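Local atomic coordinates of cellulose binding domain-containing protein (Clostridium clariflavum, PDB entry 4B96), a protein that probably binds cellulose through this family 3b carbohydrate-binding module, a calcium-containing domain of a longer, probably membrane-anchored protein from a biomass-sensing system. Residues A[41-46]-A[137-142]. Residues are numbered along the deposited sequence; the frame is centred on the assembly and turned at random.
Sequences KVRYYF and TVYISD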
loop_
_atom_site.group_PDB
_atom_site.type_symbol
_atom_site.label_atom_id
_atom_site.label_comp_id
_atom_site.label_asym_id
_atom_site.label_seq_id
_atom_site.Cartn_x
_atom_site.Cartn_y
_atom_site.Cartn_z
ATOM N N LYS A 41 -6.077 7.189 -11.577
ATOM C CA LYS A 41 -6.607 5.889 -12.011
ATOM C C LYS A 41 -6.852 5.019 -10.779
ATOM O O LYS A 41 -6.036 5.018 -9.809
ATOM C CB LYS A 41 -5.509 5.183 -12.846
ATOM C CG LYS A 41 -5.283 5.814 -14.168
ATOM C CD LYS A 41 -4.046 5.268 -14.865
ATOM C CE LYS A 41 -3.765 6.152 -16.125
ATOM N NZ LYS A 41 -2.763 5.546 -17.077
ATOM N N VAL A 42 -7.900 4.209 -10.821
ATOM C CA VAL A 42 -8.169 3.294 -9.727
ATOM C C VAL A 42 -8.303 1.901 -10.335
ATOM O O VAL A 42 -8.961 1.757 -11.393
ATOM C CB VAL A 42 -9.478 3.692 -9.002
ATOM C CG1 VAL A 42 -9.801 2.764 -7.805
ATOM C CG2 VAL A 42 -9.385 5.143 -8.501
ATOM N N ARG A 43 -7.689 0.879 -9.691
ATOM C CA ARG A 43 -7.747 -0.473 -10.252
ATOM C C ARG A 43 -8.395 -1.469 -9.332
ATOM O O ARG A 43 -8.076 -1.488 -8.149
ATOM C CB ARG A 43 -6.344 -0.987 -10.600
ATOM C CG ARG A 43 -5.750 -0.206 -11.802
ATOM C CD ARG A 43 -4.325 -0.663 -12.097
ATOM N NE ARG A 43 -3.822 0.240 -13.133
ATOM C CZ ARG A 43 -2.586 0.237 -13.618
ATOM N NH1 ARG A 43 -1.693 -0.610 -13.163
ATOM N NH2 ARG A 43 -2.245 1.108 -14.560
ATOM N N TYR A 44 -9.271 -2.306 -9.899
ATOM C CA TYR A 44 -9.889 -3.433 -9.208
ATOM C C TYR A 44 -9.351 -4.692 -9.899
ATOM O O TYR A 44 -9.566 -4.903 -11.104
ATOM C CB TYR A 44 -11.406 -3.352 -9.341
ATOM C CG TYR A 44 -12.116 -4.444 -8.525
ATOM C CD1 TYR A 44 -12.200 -5.764 -9.011
ATOM C CD2 TYR A 44 -12.658 -4.157 -7.253
ATOM C CE1 TYR A 44 -12.823 -6.769 -8.232
ATOM C CE2 TYR A 44 -13.285 -5.143 -6.452
ATOM C CZ TYR A 44 -13.377 -6.443 -6.959
ATOM O OH TYR A 44 -13.944 -7.448 -6.210
ATOM N N TYR A 45 -8.621 -5.511 -9.171
ATOM C CA TYR A 45 -7.986 -6.697 -9.756
ATOM C C TYR A 45 -8.870 -7.898 -9.637
ATOM O O TYR A 45 -9.387 -8.193 -8.538
ATOM C CB TYR A 45 -6.709 -7.011 -9.012
ATOM C CG TYR A 45 -5.739 -5.880 -9.162
ATOM C CD1 TYR A 45 -4.848 -5.867 -10.234
ATOM C CD2 TYR A 45 -5.708 -4.846 -8.231
ATOM C CE1 TYR A 45 -3.987 -4.843 -10.410
ATOM C CE2 TYR A 45 -4.782 -3.794 -8.369
ATOM C CZ TYR A 45 -3.957 -3.796 -9.458
ATOM O OH TYR A 45 -3.064 -2.781 -9.657
ATOM N N PHE A 46 -9.020 -8.624 -10.746
ATOM C CA PHE A 46 -9.834 -9.830 -10.737
ATOM C C PHE A 46 -9.301 -10.864 -11.720
ATOM O O PHE A 46 -8.464 -10.566 -12.610
ATOM C CB PHE A 46 -11.301 -9.480 -10.990
ATOM C CG PHE A 46 -11.573 -8.966 -12.379
ATOM C CD1 PHE A 46 -11.307 -7.615 -12.729
ATOM C CD2 PHE A 46 -12.138 -9.814 -13.357
ATOM C CE1 PHE A 46 -11.578 -7.113 -14.015
ATOM C CE2 PHE A 46 -12.414 -9.304 -14.663
ATOM C CZ PHE A 46 -12.114 -7.984 -15.001
ATOM N N THR A 137 -5.924 -0.468 -6.024
ATOM C CA THR A 137 -4.844 0.529 -6.107
ATOM C C THR A 137 -5.277 1.890 -6.675
ATOM O O THR A 137 -6.207 1.978 -7.473
ATOM C CB THR A 137 -3.682 0.016 -6.944
ATOM O OG1 THR A 137 -4.165 -0.528 -8.173
ATOM C CG2 THR A 137 -2.940 -1.141 -6.151
ATOM N N VAL A 138 -4.536 2.938 -6.308
ATOM C CA VAL A 138 -4.799 4.273 -6.850
ATOM C C VAL A 138 -3.470 4.819 -7.357
ATOM O O VAL A 138 -2.419 4.654 -6.693
ATOM C CB VAL A 138 -5.380 5.263 -5.755
ATOM C CG1 VAL A 138 -5.780 6.577 -6.443
ATOM C CG2 VAL A 138 -6.584 4.646 -5.080
ATOM N N TYR A 139 -3.530 5.493 -8.495
ATOM C CA TYR A 139 -2.378 6.122 -9.099
ATOM C C TYR A 139 -2.679 7.582 -9.362
ATOM O O TYR A 139 -3.763 7.934 -9.808
ATOM C CB TYR A 139 -2.013 5.489 -10.461
ATOM C CG TYR A 139 -1.836 4.007 -10.317
ATOM C CD1 TYR A 139 -2.962 3.189 -10.189
ATOM C CD2 TYR A 139 -0.541 3.426 -10.223
ATOM C CE1 TYR A 139 -2.842 1.831 -9.981
ATOM C CE2 TYR A 139 -0.385 2.026 -10.051
ATOM C CZ TYR A 139 -1.553 1.243 -9.935
ATOM O OH TYR A 139 -1.520 -0.130 -9.720
ATOM N N ILE A 140 -1.670 8.414 -9.122
ATOM C CA ILE A 140 -1.730 9.818 -9.575
ATOM C C ILE A 140 -0.610 9.995 -10.566
ATOM O O ILE A 140 0.564 9.716 -10.251
ATOM C CB ILE A 140 -1.516 10.785 -8.418
ATOM C CG1 ILE A 140 -2.640 10.649 -7.409
ATOM C CG2 ILE A 140 -1.404 12.247 -8.980
ATOM C CD1 ILE A 140 -2.350 11.424 -6.094
ATOM N N SER A 141 -0.978 10.377 -11.779
ATOM C CA SER A 141 -0.082 10.397 -12.957
ATOM C C SER A 141 0.819 9.171 -13.018
ATOM O O SER A 141 2.055 9.286 -13.163
ATOM C CB SER A 141 0.740 11.681 -13.004
ATOM O OG SER A 141 -0.137 12.800 -13.028
ATOM N N ASP A 142 0.191 8.014 -12.854
ATOM C CA ASP A 142 0.875 6.743 -12.957
ATOM C C ASP A 142 1.843 6.398 -11.817
ATOM O O ASP A 142 2.456 5.325 -11.866
ATOM C CB ASP A 142 1.575 6.601 -14.320
ATOM C CG ASP A 142 0.584 6.720 -15.500
ATOM O OD1 ASP A 142 -0.487 6.042 -15.470
ATOM O OD2 ASP A 142 0.873 7.507 -16.422
#
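Lys41 to Arg43 pair antiparallel with Thr137 to Tyr139, the two short strand axes approaching to 4.8 Å. Lys41 and Arg43 form hydrogen-bonded pairs with Tyr139 and Thr137; Val42 and Val138 form the non-hydrogen-bonded pair between them. This joins neighbouring strands in one of the two antiparallel sheets of the CBM3 beta-sandwich. Both valines are buried on the inner face, where Val42 also meets Phe25 of the other sheet.

The opposite face carries Lys41, Arg43, Thr137 and Tyr139. Arg43 keeps an extended chain from CG to NE and brings its tilted guanidinium over the CE1-CZ side of the Tyr139 ring in an off-centre cation-pi contact. Arg43 CZ is 4.3 Å from the centroid of the Tyr139 ring, and the two planes are turned 38° apart. A salt bridge from Arg43 NE to Glu87 and a second cation-pi contact with Tyr85 tie the group to strand 83-90. Tyr139 OH is hydrogen-bonded to Glu149 near the C-terminus.

Tyr45 leans back toward Arg43 and across to the neighbouring strand, where it meets Thr137. Tyr45 OH and Thr137 OG1 share a hydrogen bond of 2.9 Å, with OG1 at the edge of the Tyr45 ring, near its plane. A chi1 of 48° sets Thr137 OG1 between its backbone N and carbonyl carbon; there it also lies 3.3 Å from Arg43 CB. Tyr45 OH comes within 3.1 Å of Tyr139 OH.

Asp142, in the turn after strand 136-140, closes the other end. Lys41 runs out extended beyond CG to a salt bridge there, with Lys41 NZ 2.8 Å from Asp142 OD1 on that oxygen's syn lone pair.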